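Local coordinates for ESXA (Geobacillus thermodenitrificans, PDB 3ZBH), which is of unknown function but, as a WXG100-family protein related to ESAT-6, is probably a substrate of a type VII secretion system, at residues B[30-33]-B[34-37]. Numbering follows the deposited sequence.
Sequences ELIA and RLDQ
Arg34 folds back over the preceding turn of helix 11-45 and lays its guanidinium against Leu31. The bend is at chi3 (-58°), and it brings one face of the flat group over the backbone of Leu31, whose CA stands 3.6 Å above the guanidinium plane and toward its rim. Arg34 NH2 reaches Leu31 CD1 at 3.8 Å, the two side chains crossing at about a right angle, while Arg34 NH1 lies 3.7 Å from Glu30 CB. The carboxylate of Glu30 stays apart, with 4.6 Å between Glu30 OE1 and Arg34 NH1; the salt bridge from Arg34 NE goes instead to Glu24 of the second subunit.

One turn on from Leu31, Leu35 sets its CG 4.0 Å from Leu31 CD1. The backbone beneath is held by i to i+4 bonds: Leu35 N meets Leu31 O at 2.8 Å with an almost straight N-H...O angle of 178°, and the next bond round the helix joins Asp36 N to Ile32 O at 2.7 Å.

Asp36 has its carboxylate beside Ile32 CG2, which is 3.8 Å from Asp36 OD2. OD1 accepts a hydrogen bond from Tyr58 and OD2 forms a salt bridge with Arg62, both on helix 48-95. Replaced by alanine, Asp36 would lose its carboxylate, which is likely to leave the Tyr58 hydroxyl and the Arg62 charge without these partners and to weaken the polar link between the two helices of the hairpin.

The chemistry thus divides around this helix: Asp36 ties it to helix 48-95 of its own chain, whereas Arg34, lying across Leu31, carries its charge to the other subunit, and Leu35 packs against both.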
loop_
_atom_site.group_PDB
_atom_site.type_symbol
_atom_site.label_atom_id
_atom_site.label_comp_id
_atom_site.label_asym_id
_atom_site.label_seq_id
_atom_site.Cartn_x
_atom_site.Cartn_y
_atom_site.Cartn_z
ATOM N N GLU B 30 6.440 4.212 3.303
ATOM C CA GLU B 30 6.054 4.417 4.705
ATOM C C GLU B 30 5.346 3.183 5.259
ATOM O O GLU B 30 5.631 2.732 6.375
ATOM C CB GLU B 30 5.250 5.703 4.871
ATOM C CG GLU B 30 6.135 6.923 4.609
ATOM C CD GLU B 30 5.349 8.191 4.467
ATOM O OE1 GLU B 30 4.155 8.176 4.805
ATOM O OE2 GLU B 30 5.924 9.206 4.033
ATOM N N LEU B 31 4.430 2.630 4.470
ATOM C CA LEU B 31 3.728 1.417 4.874
ATOM C C LEU B 31 4.680 0.237 5.052
ATOM O O LEU B 31 4.622 -0.477 6.045
ATOM C CB LEU B 31 2.639 1.084 3.838
ATOM C CG LEU B 31 1.935 -0.265 3.889
ATOM C CD1 LEU B 31 0.988 -0.372 5.088
ATOM C CD2 LEU B 31 1.158 -0.396 2.577
ATOM N N ILE B 32 5.571 0.028 4.109
ATOM C CA ILE B 32 6.537 -1.045 4.255
ATOM C C ILE B 32 7.385 -0.909 5.531
ATOM O O ILE B 32 7.560 -1.867 6.271
ATOM C CB ILE B 32 7.415 -1.201 3.005
ATOM C CG1 ILE B 32 6.560 -1.707 1.827
ATOM C CG2 ILE B 32 8.548 -2.193 3.276
ATOM C CD1 ILE B 32 5.727 -2.961 2.142
ATOM N N ALA B 33 7.859 0.301 5.796
ATOM C CA ALA B 33 8.597 0.586 7.017
ATOM C C ALA B 33 7.777 0.239 8.260
ATOM O O ALA B 33 8.292 -0.393 9.177
ATOM C CB ALA B 33 9.016 2.049 7.031
ATOM N N ARG B 34 6.507 0.630 8.296
ATOM C CA ARG B 34 5.641 0.279 9.431
ATOM C C ARG B 34 5.395 -1.229 9.573
ATOM O O ARG B 34 5.474 -1.785 10.691
ATOM C CB ARG B 34 4.302 1.026 9.389
ATOM C CG ARG B 34 4.397 2.541 9.486
ATOM C CD ARG B 34 3.008 3.144 9.693
ATOM N NE ARG B 34 2.040 2.816 8.632
ATOM C CZ ARG B 34 1.891 3.488 7.488
ATOM N NH1 ARG B 34 2.654 4.538 7.216
ATOM N NH2 ARG B 34 0.956 3.115 6.616
ATOM N N LEU B 35 5.099 -1.889 8.454
ATOM C CA LEU B 35 4.981 -3.351 8.451
ATOM C C LEU B 35 6.299 -4.058 8.803
ATOM O O LEU B 35 6.279 -5.113 9.408
ATOM C CB LEU B 35 4.483 -3.853 7.091
ATOM C CG LEU B 35 3.095 -3.350 6.671
ATOM C CD1 LEU B 35 2.765 -3.949 5.301
ATOM C CD2 LEU B 35 2.050 -3.765 7.703
ATOM N N ASP B 36 7.444 -3.489 8.433
ATOM C CA ASP B 36 8.711 -4.099 8.827
ATOM C C ASP B 36 8.843 -4.155 10.358
ATOM O O ASP B 36 9.234 -5.191 10.938
ATOM C CB ASP B 36 9.918 -3.344 8.245
ATOM C CG ASP B 36 10.157 -3.633 6.779
ATOM O OD1 ASP B 36 9.579 -4.605 6.202
ATOM O OD2 ASP B 36 10.939 -2.856 6.196
ATOM N N GLN B 37 8.486 -3.050 11.002
ATOM C CA GLN B 37 8.550 -2.975 12.454
ATOM C C GLN B 37 7.458 -3.834 13.138
ATOM O O GLN B 37 7.719 -4.522 14.141
ATOM C CB GLN B 37 8.409 -1.522 12.869
ATOM C CG GLN B 37 8.529 -1.329 14.361
ATOM C CD GLN B 37 8.676 0.130 14.707
ATOM O OE1 GLN B 37 7.687 0.866 14.823
ATOM N NE2 GLN B 37 9.916 0.559 14.876
#